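Local coordinates for fructokinase (PDB 3C8U), which probably transfers a phosphate group from ATP to fructose, acting as a P-loop sugar kinase, at residues 30-34 with 161-165; 61-65 with 76-80; 83-89 with 140-144; 132-137 with 193-199. All coordinates share one frame; numbering follows the deposited sequence.

Contact 1: 30-34 with 161-165; sequences APGSG and LEARL
Leu161 lays its CD2 methyl over the peptide that joins Gly32 to Ser33, 3.5 Å from Gly32 C, in a loop whose sequence and strand-loop-helix setting fit a P-loop (Walker A motif). Its other methyl, CD1, meets Ala30 CB at 3.8 Å, so both branches sit close to Pro31 O. One helical turn on, Leu165 closes in from the same helix, 158-171: CD1 lies 3.5 Å from Pro31 O, while CD2 packs on Gly32 CA. Both leucines have CG anti to the carbonyl carbon (chi1 -72° in each), which turns their methyls to the loop. Pro31 O, buried among them, has no polar partner in the model. Cutting Leu165 back to an alanine would probably open a gap beside Pro31 O and Gly32 CA. The turn from Ala30 to Ser33 is type II, and at Gly32 a side chain would run into Leu165 CG. Arg164, extended from CG to NE, reaches the loop with its guanidinium and gives Gly32 O a weak hydrogen bond from NH1. Inside the turn, Ala30 O accepts twice: from Ser33 N and, at 2.8 Å on a lone pair in the carbonyl plane, from Ser33 OG.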
loop_
_atom_site.group_PDB
_atom_site.type_symbol
_atom_site.label_atom_id
_atom_site.label_comp_id
_atom_site.label_asym_id
_atom_site.label_seq_id
_atom_site.Cartn_x
_atom_site.Cartn_y
_atom_site.Cartn_z
ATOM N N ALA A 30 -5.267 4.281 -3.619
ATOM C CA ALA A 30 -6.616 4.027 -3.149
ATOM C C ALA A 30 -7.075 2.693 -3.744
ATOM O O ALA A 30 -6.453 2.187 -4.687
ATOM C CB ALA A 30 -7.564 5.181 -3.541
ATOM N N PRO A 31 -8.129 2.094 -3.163
ATOM C CA PRO A 31 -8.723 0.918 -3.772
ATOM C C PRO A 31 -9.054 1.181 -5.232
ATOM O O PRO A 31 -9.684 2.184 -5.586
ATOM C CB PRO A 31 -9.998 0.688 -2.941
ATOM C CG PRO A 31 -9.733 1.376 -1.634
ATOM C CD PRO A 31 -8.913 2.583 -2.017
ATOM N N GLY A 32 -8.583 0.254 -6.051
ATOM C CA GLY A 32 -8.768 0.295 -7.494
ATOM C C GLY A 32 -7.685 1.047 -8.224
ATOM O O GLY A 32 -7.764 1.237 -9.429
ATOM N N SER A 33 -6.679 1.506 -7.494
ATOM C CA SER A 33 -5.654 2.382 -8.112
ATOM C C SER A 33 -4.648 1.595 -8.959
ATOM O O SER A 33 -3.896 2.165 -9.748
ATOM C CB SER A 33 -4.911 3.211 -7.075
ATOM O OG SER A 33 -4.142 2.388 -6.212
ATOM N N GLY A 34 -4.639 0.289 -8.766
ATOM C CA GLY A 34 -3.672 -0.598 -9.453
ATOM C C GLY A 34 -2.227 -0.330 -9.036
ATOM O O GLY A 34 -1.288 -0.381 -9.830
ATOM N N LEU A 161 -11.375 5.261 -10.656
ATOM C CA LEU A 161 -11.328 4.247 -9.563
ATOM C C LEU A 161 -12.612 3.440 -9.554
ATOM O O LEU A 161 -12.630 2.213 -9.372
ATOM C CB LEU A 161 -11.134 4.892 -8.186
ATOM C CG LEU A 161 -9.752 5.480 -7.888
ATOM C CD1 LEU A 161 -9.729 6.179 -6.501
ATOM C CD2 LEU A 161 -8.650 4.417 -7.980
ATOM N N GLU A 162 -13.698 4.156 -9.771
ATOM C CA GLU A 162 -15.020 3.544 -9.692
ATOM C C GLU A 162 -15.184 2.484 -10.780
ATOM O O GLU A 162 -15.595 1.370 -10.528
ATOM C CB GLU A 162 -16.123 4.593 -9.848
ATOM C CG GLU A 162 -17.453 4.054 -9.414
ATOM C CD GLU A 162 -18.540 5.118 -9.360
ATOM O OE1 GLU A 162 -18.232 6.313 -9.138
ATOM O OE2 GLU A 162 -19.711 4.750 -9.546
ATOM N N ALA A 163 -14.878 2.888 -12.001
ATOM C CA ALA A 163 -14.979 1.999 -13.163
ATOM C C ALA A 163 -14.136 0.770 -12.956
ATOM O O ALA A 163 -14.512 -0.340 -13.301
ATOM C CB ALA A 163 -14.558 2.720 -14.453
ATOM N N ARG A 164 -12.986 0.966 -12.343
ATOM C CA ARG A 164 -12.050 -0.145 -12.167
ATOM C C ARG A 164 -12.529 -1.087 -11.108
ATOM O O ARG A 164 -12.421 -2.298 -11.237
ATOM C CB ARG A 164 -10.666 0.368 -11.824
ATOM C CG ARG A 164 -10.124 1.142 -12.931
ATOM C CD ARG A 164 -8.656 1.279 -12.785
ATOM N NE ARG A 164 -8.146 2.400 -13.552
ATOM C CZ ARG A 164 -7.012 3.025 -13.274
ATOM N NH1 ARG A 164 -6.275 2.641 -12.227
ATOM N NH2 ARG A 164 -6.634 4.039 -14.035
ATOM N N LEU A 165 -13.148 -0.509 -10.090
ATOM C CA LEU A 165 -13.731 -1.290 -8.995
ATOM C C LEU A 165 -14.945 -2.073 -9.456
ATOM O O LEU A 165 -15.147 -3.214 -9.051
ATOM C CB LEU A 165 -14.060 -0.405 -7.790
ATOM C CG LEU A 165 -12.790 0.053 -7.054
ATOM C CD1 LEU A 165 -13.048 1.197 -6.063
ATOM C CD2 LEU A 165 -12.124 -1.118 -6.378
#

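Contact 2: 61-65 with 76-80; sequences FHLDN and RKGAP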
loop_
_atom_site.group_PDB
_atom_site.type_symbol
_atom_site.label_atom_id
_atom_site.label_comp_id
_atom_site.label_asym_id
_atom_site.label_seq_id
_atom_site.Cartn_x
_atom_site.Cartn_y
_atom_site.Cartn_z
ATOM N N PHE A 61 -1.828 -6.981 6.828
ATOM C CA PHE A 61 -2.131 -6.435 8.148
ATOM C C PHE A 61 -3.598 -6.217 8.402
ATOM O O PHE A 61 -3.984 -5.656 9.417
ATOM C CB PHE A 61 -1.295 -5.177 8.415
ATOM C CG PHE A 61 0.132 -5.524 8.715
ATOM C CD1 PHE A 61 0.508 -5.841 10.010
ATOM C CD2 PHE A 61 1.053 -5.669 7.687
ATOM C CE1 PHE A 61 1.783 -6.230 10.287
ATOM C CE2 PHE A 61 2.341 -6.076 7.957
ATOM C CZ PHE A 61 2.712 -6.355 9.249
ATOM N N HIS A 62 -4.421 -6.705 7.484
ATOM C CA HIS A 62 -5.853 -6.760 7.774
ATOM C C HIS A 62 -6.045 -7.595 9.025
ATOM O O HIS A 62 -5.406 -8.638 9.228
ATOM C CB HIS A 62 -6.657 -7.479 6.689
ATOM C CG HIS A 62 -7.036 -6.652 5.516
ATOM N ND1 HIS A 62 -6.263 -6.588 4.381
ATOM C CD2 HIS A 62 -8.157 -5.928 5.255
ATOM C CE1 HIS A 62 -6.874 -5.833 3.480
ATOM N NE2 HIS A 62 -8.034 -5.444 3.975
ATOM N N LEU A 63 -6.994 -7.169 9.837
ATOM C CA LEU A 63 -7.487 -8.034 10.908
ATOM C C LEU A 63 -8.269 -9.183 10.295
ATOM O O LEU A 63 -8.867 -9.035 9.230
ATOM C CB LEU A 63 -8.424 -7.258 11.832
ATOM C CG LEU A 63 -7.801 -6.156 12.668
ATOM C CD1 LEU A 63 -8.864 -5.658 13.683
ATOM C CD2 LEU A 63 -6.560 -6.669 13.345
ATOM N N ASP A 64 -8.332 -10.301 11.018
ATOM C CA ASP A 64 -9.131 -11.449 10.573
ATOM C C ASP A 64 -10.606 -11.154 10.789
ATOM O O ASP A 64 -10.993 -10.405 11.685
ATOM C CB ASP A 64 -8.747 -12.714 11.333
ATOM C CG ASP A 64 -9.347 -13.986 10.723
ATOM O OD1 ASP A 64 -8.788 -14.481 9.711
ATOM O OD2 ASP A 64 -10.313 -14.520 11.307
ATOM N N ASN A 65 -11.425 -11.802 9.985
ATOM C CA ASN A 65 -12.881 -11.645 10.066
ATOM C C ASN A 65 -13.415 -12.001 11.456
ATOM O O ASN A 65 -14.437 -11.489 11.895
ATOM C CB ASN A 65 -13.575 -12.516 9.001
ATOM C CG ASN A 65 -13.341 -12.009 7.627
ATOM O OD1 ASN A 65 -12.823 -10.904 7.461
ATOM N ND2 ASN A 65 -13.705 -12.800 6.612
ATOM N N ARG A 76 -17.069 -3.256 6.543
ATOM C CA ARG A 76 -16.144 -2.168 6.197
ATOM C C ARG A 76 -14.694 -2.651 6.078
ATOM O O ARG A 76 -13.739 -1.862 6.088
ATOM C CB ARG A 76 -16.217 -1.056 7.245
ATOM C CG ARG A 76 -17.401 -0.122 7.114
ATOM C CD ARG A 76 -17.559 0.683 8.406
ATOM N NE ARG A 76 -16.412 1.539 8.709
ATOM C CZ ARG A 76 -16.117 2.590 7.966
ATOM N NH1 ARG A 76 -16.891 2.852 6.929
ATOM N NH2 ARG A 76 -15.082 3.356 8.237
ATOM N N LYS A 77 -14.532 -3.957 5.977
ATOM C CA LYS A 77 -13.200 -4.528 5.784
ATOM C C LYS A 77 -12.514 -3.803 4.666
ATOM O O LYS A 77 -13.050 -3.677 3.576
ATOM C CB LYS A 77 -13.232 -6.016 5.482
ATOM C CG LYS A 77 -11.866 -6.677 5.542
ATOM C CD LYS A 77 -11.981 -8.203 5.551
ATOM C CE LYS A 77 -10.612 -8.859 5.631
ATOM N NZ LYS A 77 -10.620 -10.322 5.775
ATOM N N GLY A 78 -11.330 -3.287 4.961
ATOM C CA GLY A 78 -10.608 -2.461 4.014
ATOM C C GLY A 78 -10.434 -1.051 4.507
ATOM O O GLY A 78 -9.513 -0.346 4.098
ATOM N N ALA A 79 -11.344 -0.644 5.372
ATOM C CA ALA A 79 -11.253 0.656 6.040
ATOM C C ALA A 79 -10.059 0.666 7.001
ATOM O O ALA A 79 -9.626 -0.393 7.488
ATOM C CB ALA A 79 -12.572 0.992 6.798
ATOM N N PRO A 80 -9.536 1.855 7.315
ATOM C CA PRO A 80 -8.310 1.908 8.109
ATOM C C PRO A 80 -8.455 1.172 9.435
ATOM O O PRO A 80 -7.527 0.529 9.906
ATOM C CB PRO A 80 -8.097 3.403 8.355
ATOM C CG PRO A 80 -8.952 4.115 7.432
ATOM C CD PRO A 80 -9.971 3.185 6.855
HETATM O O HOH W 1 -7.976 -10.787 7.183
#
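Lys77 sets CG anti to its backbone N (chi1 -169°) and then runs fully extended, a straight rod that crosses both His62 and Asn65 at about a right angle. Asn65, with CG swung beside its own backbone N (chi1 -70°), turns OD1 to the end of that rod. The two meet in a hydrogen bond from Lys77 NZ to Asn65 OD1 of 2.8 Å, the ammonium standing above the carbonyl plane, 38° out of it. Water 1 extends the grip: it accepts from Lys77 NZ at 3.0 Å and donates to Leu63 O at 2.8 Å. Asp111 completes the cluster, forming a salt bridge with Lys77 and a hydrogen bond with Asn65 ND2, so the amide is gripped at both ends. Lower on the rod, Lys77 CG and CE each lie 3.8 Å from His62 CD2. The imidazole also brings its edge to Gly78 CA, 3.9 Å from NE2, while its ND1 is hydrogen-bonded to Asp59 O. A methionine in place of Lys77 would probably leave Asn65 OD1, water 1 and the Asp111 carboxylate without their shared cationic partner. This is a surface contact joining the loops before and after helix 65-68, one carrying the helix N-cap, Asp64, the other a type II turn from Arg76 to Ala79.

Contact 3: 83-89 with 140-144; sequences FDFEGFQ and GWRDL
Phe85 can be followed outward from CB, which lies 4.0 Å from Trp141 CZ2. With CG anti to the backbone N (chi1 168°), the ring swings across the indole, and CD1 comes down over the centre of its face, 3.7 Å from Trp141 CD2. This makes a T-shaped pair, the edge of Phe85 against the face of Trp141, with planes at 60° and centroids 4.9 Å apart. Farther out, CE1 rests 3.5 Å from Gly140 C, with Leu144 CG near the ring plane, and CE2 approaches Gly140 CA. The tip, CZ, ends 3.1 Å from Gly140 O. A side chain on Gly140 would strike CE2, so the glycine gives the ring its place. Around this centre, Phe83 CB touches the rim of the indole at CH2, while Phe88 meets Leu144 CD1 through CE2, at 3.9 Å. At the margin of the apolar packing, water 2 donates to both Gln89 OE1 and Asp143 OD2, the latter at 2.7 Å. Met58 lies against Phe83, Phe88 and Trp141 as well. An aromatic cluster thus joins the start of helix 85-97, N-capped by Asp84, to the loop leading from strand 126-131 to strand 150-154, which flank strand 23-28 in the parallel sheet.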
loop_
_atom_site.group_PDB
_atom_site.type_symbol
_atom_site.label_atom_id
_atom_site.label_comp_id
_atom_site.label_asym_id
_atom_site.label_seq_id
_atom_site.Cartn_x
_atom_site.Cartn_y
_atom_site.Cartn_z
ATOM N N PHE A 83 -7.499 -2.510 9.953
ATOM C CA PHE A 83 -6.091 -2.944 9.885
ATOM C C PHE A 83 -5.455 -2.976 11.265
ATOM O O PHE A 83 -5.840 -2.235 12.155
ATOM C CB PHE A 83 -5.274 -2.022 8.980
ATOM C CG PHE A 83 -5.520 -2.261 7.510
ATOM C CD1 PHE A 83 -6.589 -1.675 6.886
ATOM C CD2 PHE A 83 -4.725 -3.123 6.789
ATOM C CE1 PHE A 83 -6.858 -1.926 5.580
ATOM C CE2 PHE A 83 -4.987 -3.372 5.447
ATOM C CZ PHE A 83 -6.048 -2.783 4.854
ATOM N N ASP A 84 -4.494 -3.878 11.411
ATOM C CA ASP A 84 -3.607 -3.899 12.585
ATOM C C ASP A 84 -2.571 -2.800 12.430
ATOM O O ASP A 84 -1.448 -3.045 11.993
ATOM C CB ASP A 84 -2.938 -5.274 12.734
ATOM C CG ASP A 84 -1.972 -5.346 13.880
ATOM O OD1 ASP A 84 -2.010 -4.472 14.795
ATOM O OD2 ASP A 84 -1.129 -6.272 13.837
ATOM N N PHE A 85 -2.964 -1.572 12.764
ATOM C CA PHE A 85 -2.069 -0.409 12.583
ATOM C C PHE A 85 -0.767 -0.541 13.373
ATOM O O PHE A 85 0.320 -0.363 12.851
ATOM C CB PHE A 85 -2.734 0.909 12.982
ATOM C CG PHE A 85 -1.736 2.028 13.079
ATOM C CD1 PHE A 85 -1.208 2.587 11.929
ATOM C CD2 PHE A 85 -1.281 2.483 14.315
ATOM C CE1 PHE A 85 -0.235 3.575 12.019
ATOM C CE2 PHE A 85 -0.303 3.472 14.396
ATOM C CZ PHE A 85 0.202 4.006 13.250
ATOM N N GLU A 86 -0.887 -0.909 14.645
ATOM C CA GLU A 86 0.269 -0.986 15.532
ATOM C C GLU A 86 1.253 -2.053 15.031
ATOM O O GLU A 86 2.470 -1.867 15.077
ATOM C CB GLU A 86 -0.138 -1.245 17.006
ATOM C CG GLU A 86 -1.046 -0.181 17.649
ATOM C CD GLU A 86 -1.101 -0.268 19.191
ATOM O OE1 GLU A 86 -0.058 -0.063 19.842
ATOM O OE2 GLU A 86 -2.182 -0.555 19.756
ATOM N N GLY A 87 0.719 -3.150 14.534
ATOM C CA GLY A 87 1.556 -4.228 13.967
ATOM C C GLY A 87 2.243 -3.796 12.691
ATOM O O GLY A 87 3.429 -4.075 12.461
ATOM N N PHE A 88 1.502 -3.079 11.858
ATOM C CA PHE A 88 2.084 -2.561 10.581
ATOM C C PHE A 88 3.179 -1.564 10.920
ATOM O O PHE A 88 4.256 -1.559 10.333
ATOM C CB PHE A 88 0.995 -1.897 9.729
ATOM C CG PHE A 88 1.494 -1.320 8.424
ATOM C CD1 PHE A 88 2.219 -2.094 7.523
ATOM C CD2 PHE A 88 1.231 -0.014 8.110
ATOM C CE1 PHE A 88 2.652 -1.556 6.326
ATOM C CE2 PHE A 88 1.658 0.534 6.908
ATOM C CZ PHE A 88 2.382 -0.243 6.027
ATOM N N GLN A 89 2.881 -0.700 11.873
ATOM C CA GLN A 89 3.853 0.310 12.290
ATOM C C GLN A 89 5.130 -0.366 12.798
ATOM O O GLN A 89 6.231 0.067 12.488
ATOM C CB GLN A 89 3.276 1.251 13.349
ATOM C CG GLN A 89 4.238 2.341 13.771
ATOM C CD GLN A 89 3.571 3.372 14.661
ATOM O OE1 GLN A 89 3.591 4.573 14.382
ATOM N NE2 GLN A 89 2.957 2.905 15.729
ATOM N N GLY A 140 -2.408 8.067 14.322
ATOM C CA GLY A 140 -1.564 6.908 14.137
ATOM C C GLY A 140 -0.961 6.942 12.745
ATOM O O GLY A 140 0.251 7.053 12.555
ATOM N N TRP A 141 -1.858 6.884 11.778
ATOM C CA TRP A 141 -1.511 6.757 10.378
ATOM C C TRP A 141 -0.626 7.913 9.932
ATOM O O TRP A 141 0.319 7.739 9.153
ATOM C CB TRP A 141 -2.761 6.662 9.479
ATOM C CG TRP A 141 -3.570 5.406 9.713
ATOM C CD1 TRP A 141 -4.708 5.306 10.437
ATOM C CD2 TRP A 141 -3.271 4.084 9.243
ATOM N NE1 TRP A 141 -5.159 4.017 10.440
ATOM C CE2 TRP A 141 -4.291 3.240 9.718
ATOM C CE3 TRP A 141 -2.245 3.534 8.450
ATOM C CZ2 TRP A 141 -4.328 1.883 9.433
ATOM C CZ3 TRP A 141 -2.273 2.179 8.173
ATOM C CH2 TRP A 141 -3.318 1.362 8.661
ATOM N N ARG A 142 -0.898 9.085 10.477
ATOM C CA ARG A 142 -0.221 10.316 10.015
ATOM C C ARG A 142 1.245 10.299 10.453
ATOM O O ARG A 142 2.103 10.969 9.868
ATOM C CB ARG A 142 -0.933 11.591 10.501
ATOM C CG ARG A 142 -0.918 11.806 12.001
ATOM C CD ARG A 142 -1.395 13.209 12.320
ATOM N NE ARG A 142 -2.724 13.485 11.791
ATOM C CZ ARG A 142 -3.825 13.536 12.535
ATOM N NH1 ARG A 142 -3.771 13.285 13.834
ATOM N NH2 ARG A 142 -4.985 13.803 11.975
ATOM N N ASP A 143 1.520 9.453 11.430
ATOM C CA ASP A 143 2.867 9.331 11.986
ATOM C C ASP A 143 3.774 8.515 11.092
ATOM O O ASP A 143 4.991 8.521 11.256
ATOM C CB ASP A 143 2.865 8.702 13.360
ATOM C CG ASP A 143 2.172 9.563 14.376
ATOM O OD1 ASP A 143 2.080 10.777 14.171
ATOM O OD2 ASP A 143 1.718 9.004 15.370
ATOM N N LEU A 144 3.173 7.829 10.126
ATOM C CA LEU A 144 3.960 6.983 9.243
ATOM C C LEU A 144 4.828 7.819 8.305
ATOM O O LEU A 144 5.913 7.393 7.885
ATOM C CB LEU A 144 3.085 6.028 8.431
ATOM C CG LEU A 144 2.358 4.929 9.193
ATOM C CD1 LEU A 144 1.473 4.172 8.205
ATOM C CD2 LEU A 144 3.328 4.006 9.928
HETATM O O HOH W 2 1.914 6.372 15.914
#

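Contact 4: 132-137 with 193-199; sequences NYLLFD and AIEAARL
Leu199 gives its backbone N-H to Leu135 O (2.8 Å), and Asp137 N donates in turn to Ala197 O at 2.9 Å. These two bonds flank Phe136 and Arg198, whose backbones form a single beta bridge. Both are fairly straight, 157° and 166° at the hydrogen, although each donor stands above the plane of its carbonyl. Ala197 O also receives a CA-H...O contact from Phe136 CA. Leu135 O and Ala197 O, two acceptors, come within 3.3 Å of each other, and each is served by its own N-H.

Among the side chains the polar ends find partners beyond the two segments. Asp137 OD1 is taken by Arg142, Tyr133 OH by Gly78 O and Asn132 OD1 by Lys35 of the probable P-loop. Arg198 NH1 has its acid partner in Glu155. The rest is mostly van der Waals packing: Leu199 CD2 lies against Asp137 CB and the carboxylate carbon CG, both at 3.6 Å, and Ile194 sets CG1 against Tyr133 CE1, also at 3.6 Å. The ring of Phe136, with CG anti to the backbone N (chi1 -170°), brings its edge to Ala193 O and has Tyr133 CD1 over the centre of one face.

The chemistry implies a division of labour: backbone bonds fix the register of the loop after strand 126-131 and the segment following helix 186-195, side-chain packing, largely apolar, fills in between, and the charged or polar ends tie both to other parts of the fold, including the probable nucleotide-binding loop.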
loop_
_atom_site.group_PDB
_atom_site.type_symbol
_atom_site.label_atom_id
_atom_site.label_comp_id
_atom_site.label_asym_id
_atom_site.label_seq_id
_atom_site.Cartn_x
_atom_site.Cartn_y
_atom_site.Cartn_z
ATOM N N ASN A 132 -2.981 1.686 0.959
ATOM C CA ASN A 132 -3.952 2.754 0.772
ATOM C C ASN A 132 -3.786 3.913 1.752
ATOM O O ASN A 132 -4.247 5.010 1.489
ATOM C CB ASN A 132 -5.368 2.169 0.843
ATOM C CG ASN A 132 -5.627 1.168 -0.266
ATOM O OD1 ASN A 132 -5.197 1.375 -1.415
ATOM N ND2 ASN A 132 -6.310 0.098 0.053
ATOM N N TYR A 133 -3.159 3.638 2.901
ATOM C CA TYR A 133 -3.137 4.586 4.033
ATOM C C TYR A 133 -1.755 5.045 4.464
ATOM O O TYR A 133 -1.514 5.216 5.656
ATOM C CB TYR A 133 -3.887 3.990 5.244
ATOM C CG TYR A 133 -5.278 3.533 4.861
ATOM C CD1 TYR A 133 -6.228 4.449 4.414
ATOM C CD2 TYR A 133 -5.633 2.196 4.907
ATOM C CE1 TYR A 133 -7.495 4.034 4.031
ATOM C CE2 TYR A 133 -6.899 1.779 4.525
ATOM C CZ TYR A 133 -7.822 2.699 4.091
ATOM O OH TYR A 133 -9.083 2.275 3.709
ATOM N N LEU A 134 -0.877 5.286 3.481
ATOM C CA LEU A 134 0.520 5.633 3.758
ATOM C C LEU A 134 0.795 7.121 3.832
ATOM O O LEU A 134 1.872 7.538 4.267
ATOM C CB LEU A 134 1.461 4.959 2.762
ATOM C CG LEU A 134 1.345 3.412 2.689
ATOM C CD1 LEU A 134 2.537 2.879 1.862
ATOM C CD2 LEU A 134 1.246 2.701 4.072
ATOM N N LEU A 135 -0.213 7.891 3.429
ATOM C CA LEU A 135 -0.173 9.364 3.383
ATOM C C LEU A 135 -1.502 9.904 3.905
ATOM O O LEU A 135 -2.146 10.778 3.333
ATOM C CB LEU A 135 0.109 9.865 1.959
ATOM C CG LEU A 135 1.556 9.623 1.478
ATOM C CD1 LEU A 135 1.786 10.103 0.048
ATOM C CD2 LEU A 135 2.606 10.231 2.422
ATOM N N PHE A 136 -1.916 9.288 4.994
ATOM C CA PHE A 136 -3.282 9.421 5.523
ATOM C C PHE A 136 -3.341 10.208 6.832
ATOM O O PHE A 136 -2.765 9.836 7.863
ATOM C CB PHE A 136 -3.861 8.000 5.672
ATOM C CG PHE A 136 -5.320 7.950 5.983
ATOM C CD1 PHE A 136 -6.264 8.415 5.076
ATOM C CD2 PHE A 136 -5.758 7.371 7.170
ATOM C CE1 PHE A 136 -7.621 8.336 5.364
ATOM C CE2 PHE A 136 -7.123 7.300 7.478
ATOM C CZ PHE A 136 -8.052 7.784 6.583
ATOM N N ASP A 137 -4.040 11.335 6.746
ATOM C CA ASP A 137 -4.090 12.319 7.835
ATOM C C ASP A 137 -5.165 11.943 8.866
ATOM O O ASP A 137 -6.272 12.486 8.925
ATOM C CB ASP A 137 -4.277 13.723 7.268
ATOM C CG ASP A 137 -4.020 14.828 8.287
ATOM O OD1 ASP A 137 -3.643 14.586 9.451
ATOM O OD2 ASP A 137 -4.191 15.979 7.883
ATOM N N ALA A 193 -12.504 8.725 1.752
ATOM C CA ALA A 193 -11.855 9.074 3.049
ATOM C C ALA A 193 -10.380 9.408 2.832
ATOM O O ALA A 193 -9.792 10.309 3.462
ATOM C CB ALA A 193 -11.982 7.886 4.077
ATOM N N ILE A 194 -9.796 8.661 1.904
ATOM C CA ILE A 194 -8.381 8.847 1.541
ATOM C C ILE A 194 -8.189 10.220 0.919
ATOM O O ILE A 194 -7.297 10.959 1.306
ATOM C CB ILE A 194 -7.879 7.744 0.574
ATOM C CG1 ILE A 194 -7.616 6.464 1.368
ATOM C CG2 ILE A 194 -6.598 8.192 -0.176
ATOM C CD1 ILE A 194 -7.681 5.195 0.521
ATOM N N GLU A 195 -9.071 10.574 -0.015
ATOM C CA GLU A 195 -8.960 11.847 -0.737
ATOM C C GLU A 195 -9.192 13.012 0.216
ATOM O O GLU A 195 -8.691 14.120 0.013
ATOM C CB GLU A 195 -9.961 11.911 -1.906
ATOM C CG GLU A 195 -10.091 13.281 -2.578
ATOM C CD GLU A 195 -8.846 13.706 -3.327
ATOM O OE1 GLU A 195 -7.933 12.866 -3.502
ATOM O OE2 GLU A 195 -8.778 14.886 -3.742
ATOM N N ALA A 196 -9.947 12.736 1.265
ATOM C CA ALA A 196 -10.345 13.778 2.224
ATOM C C ALA A 196 -9.291 14.018 3.292
ATOM O O ALA A 196 -9.380 14.956 4.085
ATOM C CB ALA A 196 -11.695 13.455 2.854
ATOM N N ALA A 197 -8.262 13.179 3.281
ATOM C CA ALA A 197 -7.247 13.192 4.342
ATOM C C ALA A 197 -5.852 12.938 3.762
ATOM O O ALA A 197 -5.136 12.032 4.164
ATOM C CB ALA A 197 -7.583 12.152 5.431
ATOM N N ARG A 198 -5.501 13.760 2.788
ATOM C CA ARG A 198 -4.235 13.621 2.076
ATOM C C ARG A 198 -3.073 14.298 2.797
ATOM O O ARG A 198 -3.163 15.466 3.156
ATOM C CB ARG A 198 -4.377 14.226 0.670
ATOM C CG ARG A 198 -5.464 13.608 -0.187
ATOM C CD ARG A 198 -5.823 14.510 -1.345
ATOM N NE ARG A 198 -4.629 14.962 -2.045
ATOM C CZ ARG A 198 -4.259 14.518 -3.235
ATOM N NH1 ARG A 198 -5.016 13.633 -3.869
ATOM N NH2 ARG A 198 -3.140 14.969 -3.796
ATOM N N LEU A 199 -1.981 13.555 3.010
ATOM C CA LEU A 199 -0.731 14.163 3.441
ATOM C C LEU A 199 0.154 14.363 2.195
ATOM O O LEU A 199 0.019 13.665 1.204
ATOM C CB LEU A 199 -0.014 13.327 4.511
ATOM C CG LEU A 199 -0.732 13.221 5.868
ATOM C CD1 LEU A 199 0.023 12.231 6.794
ATOM C CD2 LEU A 199 -0.892 14.602 6.504
#

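Contacts 1 and 4 meet at the probable P-loop: Asn132 OD1 lies 3.3 Å from Ala30 C, and Ile194 CD1 is 3.8 Å from Pro31 CD, so one loop is packed by two helices, 158-171 and 186-195. Contact 4 is also a hub for the others. Phe136 CE2 is 3.7 Å from Pro80 CG of contact 2, and Tyr133 O lies 3.3 Å from Trp141 CE3 of contact 3. Contacts 2 and 3 adjoin through His62 and Phe83. Contact 3 lies across the chain's centre from contact 1, their centres about 23 Å apart, and neither it nor contact 2 touches contact 1.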